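Local coordinates for acetyl-CoA C-acetyltransferase (Syntrophomonas wolfei subsp. wolfei, PDB 7N7Z), which probably catalyses the reversible condensation of two acetyl-CoA molecules to acetoacetyl-CoA and free CoA, at residues B[6-11]-B[260-265]; B[52-57]-B[109-114]; B[188-193]-B[221-226]. All coordinates share one frame; numbering follows the deposited sequence.

Contact 1 (B[6-11]-B[260-265]); sequences NEVVVV and AVFMSK
V9 and M263 form the antiparallel hydrogen-bonded pair at the centre of this contact, where strands 8-11 and 260-264 run at 143° between their N-to-C directions with a closest axis approach of 4.5 Å. Both backbone bonds of that pair are made, V9 N to M263 O at 2.6 Å and M263 N to V9 O. V11 N continues the ladder to V261 O, and at the other end K265 N reaches E7 O at 2.8 Å. V10 and F262 make a non-hydrogen-bonded pair whose side chains lie alongside each other, pointing the same way. With CG1 of V10 anti to the backbone N (chi1 -170°), CG2 lies anti to the carbonyl carbon and meets the ring at CE2, 3.3 Å away, an oblique approach that is also close to CD2. The F262 ring then continues onto T99 and C103 of helix 94-107. Strand 8-20 is central in the nine-strand mixed sheet, where the strands of the N-terminal half of the thiolase fold meet strand 277-285 of the C-terminal half, and helix 94-107 packs over the face that carries V10 and F262. On the face of V9 and M263, the side chains of V11 and M263 cross at about a right angle, CG2 of V11 lying 3.7 Å from SD. V9 puts CG1 4.1 Å from CG of K265, the first residue of helix 265-270. S264 is the N-cap of that helix, its OG bonded to K267 N. The aliphatic part of K265 runs beside E7, whose OE2 lies 3.6 Å from CD of the lysine; the two charged ends are not in contact, and E7 OE1 is instead salt-bridged to K278.

Contact 2 (B[52-57]-B[109-114]); sequences IDEIVG and GKTDIS
D53 meets the successive N-H groups of D112 and I113 where strands 54-58 and 113-121, parallel neighbours in the mixed sheet of the thiolase fold, begin side by side. The tight part is the carboxylate: OD2 of D53 accepts both backbone N-H groups, from D112 at 2.7 Å and from I113 at 3.0 Å. Both arrive on the anti side of the oxygen, and from opposite faces of the carboxylate plane, 28° and 30° out of it. With CG anti to the carbonyl carbon (chi1 -69°), the acid stays beside its own backbone N, which in turn donates to I113 O at 2.8 Å; D53 thus holds the turn into strand 113-121 by both its main chain and its side chain. T111 closes in on the same residue, its CB 3.7 Å from CB of D53. OD1 is salt-bridged to R82, so both carboxylate oxygens have partners, and this arginine would tend to favour the ionised form. Shortening D53 to an alanine would remove OD2 and is likely to leave the N-H groups of D112 and I113 without their shared acceptor, and R82 without its acidic mate, freeing the turn to shift. Beside the carboxylate, I52 and I113 cross at about a right angle, CG1 of the former 4.0 Å from CG2 of the latter. The solvent side is looser: the carboxylate of D112 lies partly exposed beside that of D53, its like charge. K110 turns away to E100 and Q104 of the second subunit, whose R97 is salt-bridged to OE1 of E54. The other oxygen of E54, OE2, receives the hydroxyl of S114 through the anti lone pair at 2.7 Å, and the S114 oxygen itself accepts from T111 OG1.

Contact 3 (B[188-193]-B[221-226]); sequences QNAVKA and EHPIRG
The guanidinium of R225 has CG1 of V191 over one face, and salt-bridges D195, one helical turn further along, through NH1. The ring of P223, puckered C-gamma endo, turns its CB to the helix, where that single carbon touches two side chains: CB of A190 at 3.8 Å and CG2 of V191, also at 3.8 Å. V191 is therefore shared by the arginine and the proline. Its CG1 stands anti to the backbone N (chi1 165°) and its CG2 anti to the carbonyl carbon, so the two methyls form a fork against the arginine chain, with CD of R225 3.9 Å from CG2 and 4.0 Å from CG1. The arginine gets there by a bend at chi2 (-87°), which folds its chain back toward the helix and lays the aliphatic part across the valine. CG2 also lies 3.9 Å from the carbonyl O of I224, closing the loop backbone over the same methyl. The contact is thus made of apolar packing on the side of A190 and P223, which are buried, and passes into the exposed arginine at its outer end. Here the loop that follows strand 215-217 lies against helix 176-196, within the long segment that thiolases insert between the strands of the N-terminal half; the P223 side chain is about 12 Å from that of H358, a predicted proton acceptor of the active site.

How the contacts relate
From the N terminus the chain enters strand 8-20, whose start is joined by contact 1 only after some 250 residues, when strand 254-264 returns beside it. Within that long loop, contact 2 closes first, bringing 52-57 to 109-114, and contact 3 follows in series, pairing 188-193 with 221-226; both are nested in contact 1. Contacts 1 and 2 touch, their centres 10 Å apart, because strands 254-264 and 113-121 are neighbours in one sheet: F262 N probably bonds to S114 O, and S264 N to D112 O. Contact 3 stands apart, its centre 33 Å from that of contact 1, and ties helix 176-196 to a loop.

Contact 1 (B[6-11]-B[260-265])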
loop_
_atom_site.group_PDB
_atom_site.type_symbol
_atom_site.label_atom_id
_atom_site.label_comp_id
_atom_site.label_asym_id
_atom_site.label_seq_id
_atom_site.Cartn_x
_atom_site.Cartn_y
_atom_site.Cartn_z
ATOM N N ASN B 6 16.262 -24.708 -40.762
ATOM C CA ASN B 6 17.156 -23.668 -41.246
ATOM C C ASN B 6 18.316 -23.449 -40.279
ATOM O O ASN B 6 18.238 -23.758 -39.086
ATOM C CB ASN B 6 16.404 -22.347 -41.424
ATOM C CG ASN B 6 15.296 -22.434 -42.449
ATOM O OD1 ASN B 6 14.119 -22.277 -42.122
ATOM N ND2 ASN B 6 15.664 -22.671 -43.701
ATOM N N GLU B 7 19.403 -22.897 -40.814
ATOM C CA GLU B 7 20.492 -22.377 -40.000
ATOM C C GLU B 7 20.167 -20.945 -39.594
ATOM O O GLU B 7 19.633 -20.169 -40.392
ATOM C CB GLU B 7 21.816 -22.416 -40.763
ATOM C CG GLU B 7 22.551 -23.743 -40.670
ATOM C CD GLU B 7 23.676 -23.859 -41.681
ATOM O OE1 GLU B 7 24.800 -24.227 -41.283
ATOM O OE2 GLU B 7 23.436 -23.582 -42.876
ATOM N N VAL B 8 20.487 -20.601 -38.350
ATOM C CA VAL B 8 20.172 -19.292 -37.790
ATOM C C VAL B 8 21.468 -18.542 -37.521
ATOM O O VAL B 8 22.464 -19.134 -37.089
ATOM C CB VAL B 8 19.334 -19.420 -36.503
ATOM C CG1 VAL B 8 18.938 -18.045 -35.989
ATOM C CG2 VAL B 8 18.101 -20.280 -36.761
ATOM N N VAL B 9 21.448 -17.233 -37.776
ATOM C CA VAL B 9 22.598 -16.369 -37.556
ATOM C C VAL B 9 22.144 -15.133 -36.790
ATOM O O VAL B 9 20.961 -14.786 -36.763
ATOM C CB VAL B 9 23.283 -15.954 -38.878
ATOM C CG1 VAL B 9 23.846 -17.173 -39.592
ATOM C CG2 VAL B 9 22.307 -15.204 -39.779
ATOM N N VAL B 10 23.111 -14.467 -36.163
ATOM C CA VAL B 10 22.896 -13.196 -35.482
ATOM C C VAL B 10 23.494 -12.097 -36.348
ATOM O O VAL B 10 24.639 -12.213 -36.802
ATOM C CB VAL B 10 23.522 -13.189 -34.076
ATOM C CG1 VAL B 10 23.082 -11.951 -33.306
ATOM C CG2 VAL B 10 23.157 -14.458 -33.327
ATOM N N VAL B 11 22.726 -11.036 -36.572
ATOM C CA VAL B 11 23.149 -9.955 -37.451
ATOM C C VAL B 11 23.416 -8.656 -36.699
ATOM O O VAL B 11 24.185 -7.821 -37.201
ATOM C CB VAL B 11 22.114 -9.720 -38.572
ATOM C CG1 VAL B 11 22.592 -8.646 -39.534
ATOM C CG2 VAL B 11 21.849 -11.016 -39.322
ATOM N N ALA B 260 19.107 -8.345 -29.687
ATOM C CA ALA B 260 19.788 -9.025 -30.778
ATOM C C ALA B 260 18.798 -9.275 -31.904
ATOM O O ALA B 260 17.609 -9.501 -31.666
ATOM C CB ALA B 260 20.412 -10.346 -30.312
ATOM N N VAL B 261 19.307 -9.232 -33.132
ATOM C CA VAL B 261 18.525 -9.513 -34.331
ATOM C C VAL B 261 19.007 -10.843 -34.894
ATOM O O VAL B 261 20.173 -10.973 -35.290
ATOM C CB VAL B 261 18.658 -8.393 -35.373
ATOM C CG1 VAL B 261 17.869 -8.743 -36.632
ATOM C CG2 VAL B 261 18.191 -7.070 -34.792
ATOM N N PHE B 262 18.114 -11.827 -34.928
ATOM C CA PHE B 262 18.416 -13.151 -35.445
ATOM C C PHE B 262 17.776 -13.328 -36.815
ATOM O O PHE B 262 16.760 -12.701 -37.132
ATOM C CB PHE B 262 17.924 -14.238 -34.486
ATOM C CG PHE B 262 18.582 -14.190 -33.136
ATOM C CD1 PHE B 262 18.056 -13.406 -32.124
ATOM C CD2 PHE B 262 19.729 -14.920 -32.883
ATOM C CE1 PHE B 262 18.660 -13.354 -30.883
ATOM C CE2 PHE B 262 20.340 -14.871 -31.643
ATOM C CZ PHE B 262 19.804 -14.087 -30.643
ATOM N N MET B 263 18.383 -14.190 -37.629
ATOM C CA MET B 263 17.922 -14.391 -38.992
ATOM C C MET B 263 18.290 -15.788 -39.463
ATOM O O MET B 263 19.294 -16.363 -39.033
ATOM C CB MET B 263 18.537 -13.370 -39.954
ATOM C CG MET B 263 17.888 -12.009 -39.917
ATOM S SD MET B 263 18.599 -10.898 -41.144
ATOM C CE MET B 263 18.498 -9.344 -40.258
ATOM N N SER B 264 17.468 -16.322 -40.361
ATOM C CA SER B 264 17.880 -17.483 -41.132
ATOM C C SER B 264 19.065 -17.103 -42.009
ATOM O O SER B 264 19.139 -15.986 -42.531
ATOM C CB SER B 264 16.723 -17.995 -41.990
ATOM O OG SER B 264 16.447 -17.100 -43.053
ATOM N N LYS B 265 20.011 -18.034 -42.151
ATOM C CA LYS B 265 21.183 -17.780 -42.983
ATOM C C LYS B 265 20.783 -17.275 -44.363
ATOM O O LYS B 265 21.421 -16.370 -44.913
ATOM C CB LYS B 265 22.014 -19.058 -43.105
ATOM C CG LYS B 265 23.507 -18.835 -43.308
ATOM C CD LYS B 265 24.224 -20.164 -43.513
ATOM C CE LYS B 265 25.688 -19.975 -43.876
ATOM N NZ LYS B 265 26.544 -19.793 -42.667
#

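Contact 2 (B[52-57]-B[109-114])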
loop_
_atom_site.group_PDB
_atom_site.type_symbol
_atom_site.label_atom_id
_atom_site.label_comp_id
_atom_site.label_asym_id
_atom_site.label_seq_id
_atom_site.Cartn_x
_atom_site.Cartn_y
_atom_site.Cartn_z
ATOM N N ILE B 52 10.764 -7.057 -39.643
ATOM C CA ILE B 52 11.028 -8.010 -38.572
ATOM C C ILE B 52 9.738 -8.750 -38.242
ATOM O O ILE B 52 8.670 -8.140 -38.105
ATOM C CB ILE B 52 11.606 -7.291 -37.343
ATOM C CG1 ILE B 52 12.995 -6.734 -37.674
ATOM C CG2 ILE B 52 11.670 -8.239 -36.148
ATOM C CD1 ILE B 52 13.622 -5.904 -36.564
ATOM N N ASP B 53 9.833 -10.075 -38.112
ATOM C CA ASP B 53 8.634 -10.901 -38.029
ATOM C C ASP B 53 8.047 -10.953 -36.625
ATOM O O ASP B 53 6.839 -11.169 -36.474
ATOM C CB ASP B 53 8.946 -12.322 -38.504
ATOM C CG ASP B 53 9.216 -12.390 -39.992
ATOM O OD1 ASP B 53 8.433 -11.798 -40.763
ATOM O OD2 ASP B 53 10.212 -13.033 -40.389
ATOM N N GLU B 54 8.864 -10.769 -35.593
ATOM C CA GLU B 54 8.380 -10.897 -34.226
ATOM C C GLU B 54 9.374 -10.244 -33.281
ATOM O O GLU B 54 10.484 -9.873 -33.668
ATOM C CB GLU B 54 8.173 -12.368 -33.843
ATOM C CG GLU B 54 9.477 -13.152 -33.678
ATOM C CD GLU B 54 9.260 -14.564 -33.170
ATOM O OE1 GLU B 54 8.191 -14.828 -32.582
ATOM O OE2 GLU B 54 10.162 -15.408 -33.351
ATOM N N ILE B 55 8.955 -10.116 -32.026
ATOM C CA ILE B 55 9.847 -9.803 -30.919
ATOM C C ILE B 55 9.594 -10.829 -29.825
ATOM O O ILE B 55 8.440 -11.078 -29.456
ATOM C CB ILE B 55 9.642 -8.374 -30.380
ATOM C CG1 ILE B 55 10.632 -8.097 -29.243
ATOM C CG2 ILE B 55 8.210 -8.176 -29.904
ATOM C CD1 ILE B 55 10.561 -6.693 -28.690
ATOM N N VAL B 56 10.664 -11.440 -29.330
ATOM C CA VAL B 56 10.613 -12.311 -28.162
ATOM C C VAL B 56 11.309 -11.563 -27.034
ATOM O O VAL B 56 12.539 -11.420 -27.035
ATOM C CB VAL B 56 11.270 -13.671 -28.427
ATOM C CG1 VAL B 56 11.043 -14.605 -27.250
ATOM C CG2 VAL B 56 10.723 -14.282 -29.710
ATOM N N GLY B 57 10.523 -11.069 -26.080
ATOM C CA GLY B 57 11.036 -10.234 -25.010
ATOM C C GLY B 57 11.291 -11.044 -23.753
ATOM O O GLY B 57 10.433 -11.809 -23.307
ATOM N N GLY B 109 11.022 -22.267 -40.002
ATOM C CA GLY B 109 10.416 -21.465 -41.041
ATOM C C GLY B 109 9.257 -20.602 -40.596
ATOM O O GLY B 109 8.636 -19.944 -41.442
ATOM N N LYS B 110 8.941 -20.578 -39.298
ATOM C CA LYS B 110 7.828 -19.763 -38.823
ATOM C C LYS B 110 8.133 -18.276 -38.941
ATOM O O LYS B 110 7.216 -17.466 -39.112
ATOM C CB LYS B 110 7.496 -20.122 -37.375
ATOM C CG LYS B 110 7.144 -21.589 -37.165
ATOM C CD LYS B 110 5.687 -21.878 -37.512
ATOM C CE LYS B 110 5.151 -23.077 -36.737
ATOM N NZ LYS B 110 5.214 -22.880 -35.259
ATOM N N THR B 111 9.405 -17.900 -38.845
ATOM C CA THR B 111 9.825 -16.521 -39.031
ATOM C C THR B 111 11.167 -16.510 -39.748
ATOM O O THR B 111 11.935 -17.473 -39.687
ATOM C CB THR B 111 9.943 -15.767 -37.699
ATOM O OG1 THR B 111 10.923 -16.406 -36.871
ATOM C CG2 THR B 111 8.605 -15.736 -36.972
ATOM N N ASP B 112 11.440 -15.402 -40.434
ATOM C CA ASP B 112 12.730 -15.185 -41.076
ATOM C C ASP B 112 13.631 -14.248 -40.286
ATOM O O ASP B 112 14.853 -14.433 -40.286
ATOM C CB ASP B 112 12.528 -14.617 -42.485
ATOM C CG ASP B 112 11.643 -15.498 -43.345
ATOM O OD1 ASP B 112 11.646 -16.728 -43.126
ATOM O OD2 ASP B 112 10.947 -14.965 -44.236
ATOM N N ILE B 113 13.054 -13.258 -39.609
ATOM C CA ILE B 113 13.796 -12.295 -38.806
ATOM C C ILE B 113 13.078 -12.151 -37.474
ATOM O O ILE B 113 11.873 -11.882 -37.441
ATOM C CB ILE B 113 13.910 -10.926 -39.506
ATOM C CG1 ILE B 113 14.277 -11.107 -40.982
ATOM C CG2 ILE B 113 14.930 -10.048 -38.787
ATOM C CD1 ILE B 113 14.352 -9.812 -41.760
ATOM N N SER B 114 13.816 -12.328 -36.378
ATOM C CA SER B 114 13.252 -12.247 -35.039
ATOM C C SER B 114 14.095 -11.310 -34.189
ATOM O O SER B 114 15.325 -11.422 -34.166
ATOM C CB SER B 114 13.182 -13.630 -34.381
ATOM O OG SER B 114 12.158 -14.421 -34.959
#

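Contact 3 (B[188-193]-B[221-226])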
loop_
_atom_site.group_PDB
_atom_site.type_symbol
_atom_site.label_atom_id
_atom_site.label_comp_id
_atom_site.label_asym_id
_atom_site.label_seq_id
_atom_site.Cartn_x
_atom_site.Cartn_y
_atom_site.Cartn_z
ATOM N N GLN B 188 38.464 -6.821 -10.369
ATOM C CA GLN B 188 39.653 -6.251 -10.995
ATOM C C GLN B 188 39.588 -6.372 -12.513
ATOM O O GLN B 188 39.842 -5.399 -13.234
ATOM C CB GLN B 188 40.906 -6.936 -10.448
ATOM C CG GLN B 188 41.123 -6.706 -8.960
ATOM C CD GLN B 188 42.483 -7.173 -8.486
ATOM O OE1 GLN B 188 42.839 -8.342 -8.637
ATOM N NE2 GLN B 188 43.251 -6.260 -7.903
ATOM N N ASN B 189 39.249 -7.560 -13.019
ATOM C CA ASN B 189 39.101 -7.726 -14.462
ATOM C C ASN B 189 38.028 -6.794 -15.010
ATOM O O ASN B 189 38.218 -6.162 -16.056
ATOM C CB ASN B 189 38.765 -9.179 -14.793
ATOM C CG ASN B 189 39.974 -10.091 -14.711
ATOM O OD1 ASN B 189 41.114 -9.630 -14.692
ATOM N ND2 ASN B 189 39.728 -11.396 -14.663
ATOM N N ALA B 190 36.892 -6.697 -14.317
ATOM C CA ALA B 190 35.838 -5.786 -14.750
ATOM C C ALA B 190 36.344 -4.349 -14.780
ATOM O O ALA B 190 36.165 -3.636 -15.774
ATOM C CB ALA B 190 34.625 -5.915 -13.829
ATOM N N VAL B 191 36.982 -3.906 -13.693
ATOM C CA VAL B 191 37.570 -2.568 -13.667
ATOM C C VAL B 191 38.500 -2.386 -14.859
ATOM O O VAL B 191 38.427 -1.387 -15.585
ATOM C CB VAL B 191 38.311 -2.335 -12.338
ATOM C CG1 VAL B 191 39.217 -1.114 -12.435
ATOM C CG2 VAL B 191 37.322 -2.176 -11.198
ATOM N N LYS B 192 39.389 -3.357 -15.077
ATOM C CA LYS B 192 40.344 -3.280 -16.178
ATOM C C LYS B 192 39.635 -3.028 -17.505
ATOM O O LYS B 192 39.918 -2.046 -18.203
ATOM C CB LYS B 192 41.158 -4.575 -16.238
ATOM C CG LYS B 192 42.347 -4.533 -17.183
ATOM C CD LYS B 192 43.281 -5.716 -16.938
ATOM C CE LYS B 192 44.087 -6.082 -18.181
ATOM N NZ LYS B 192 44.154 -7.559 -18.391
ATOM N N ALA B 193 38.699 -3.907 -17.864
ATOM C CA ALA B 193 38.047 -3.809 -19.165
ATOM C C ALA B 193 37.187 -2.558 -19.283
ATOM O O ALA B 193 37.085 -1.982 -20.373
ATOM C CB ALA B 193 37.196 -5.051 -19.415
ATOM N N GLU B 221 28.995 0.232 -14.018
ATOM C CA GLU B 221 29.281 0.944 -12.778
ATOM C C GLU B 221 29.206 0.068 -11.533
ATOM O O GLU B 221 29.249 0.601 -10.417
ATOM C CB GLU B 221 28.322 2.130 -12.629
ATOM C CG GLU B 221 26.868 1.787 -12.908
ATOM C CD GLU B 221 25.948 2.985 -12.778
ATOM O OE1 GLU B 221 26.335 4.084 -13.224
ATOM O OE2 GLU B 221 24.833 2.824 -12.235
ATOM N N HIS B 222 29.111 -1.252 -11.680
ATOM C CA HIS B 222 29.044 -2.117 -10.510
ATOM C C HIS B 222 30.404 -2.435 -9.888
ATOM O O HIS B 222 30.490 -2.540 -8.657
ATOM C CB HIS B 222 28.347 -3.436 -10.855
ATOM C CG HIS B 222 28.199 -4.357 -9.685
ATOM N ND1 HIS B 222 27.305 -4.122 -8.662
ATOM C CD2 HIS B 222 28.838 -5.509 -9.368
ATOM C CE1 HIS B 222 27.398 -5.088 -7.766
ATOM N NE2 HIS B 222 28.318 -5.945 -8.172
ATOM N N PRO B 223 31.477 -2.612 -10.665
ATOM C CA PRO B 223 32.705 -3.162 -10.074
ATOM C C PRO B 223 33.253 -2.278 -8.964
ATOM O O PRO B 223 33.151 -1.049 -9.004
ATOM C CB PRO B 223 33.675 -3.242 -11.259
ATOM C CG PRO B 223 33.156 -2.304 -12.264
ATOM C CD PRO B 223 31.674 -2.239 -12.080
ATOM N N ILE B 224 33.843 -2.926 -7.963
ATOM C CA ILE B 224 34.393 -2.242 -6.798
ATOM C C ILE B 224 35.831 -1.846 -7.106
ATOM O O ILE B 224 36.679 -2.704 -7.375
ATOM C CB ILE B 224 34.324 -3.128 -5.544
ATOM C CG1 ILE B 224 32.978 -3.855 -5.460
ATOM C CG2 ILE B 224 34.545 -2.284 -4.295
ATOM C CD1 ILE B 224 32.907 -4.891 -4.350
ATOM N N ARG B 225 36.108 -0.546 -7.057
ATOM C CA ARG B 225 37.433 -0.040 -7.378
ATOM C C ARG B 225 38.379 -0.211 -6.196
ATOM O O ARG B 225 37.981 -0.114 -5.032
ATOM C CB ARG B 225 37.358 1.434 -7.776
ATOM C CG ARG B 225 36.423 1.714 -8.941
ATOM C CD ARG B 225 37.137 1.563 -10.274
ATOM N NE ARG B 225 36.209 1.633 -11.397
ATOM C CZ ARG B 225 36.393 2.359 -12.494
ATOM N NH1 ARG B 225 37.474 3.104 -12.661
ATOM N NH2 ARG B 225 35.468 2.336 -13.448
ATOM N N GLY B 226 39.645 -0.472 -6.510
ATOM C CA GLY B 226 40.650 -0.623 -5.480
ATOM C C GLY B 226 40.503 -1.863 -4.633
ATOM O O GLY B 226 41.035 -1.910 -3.521
#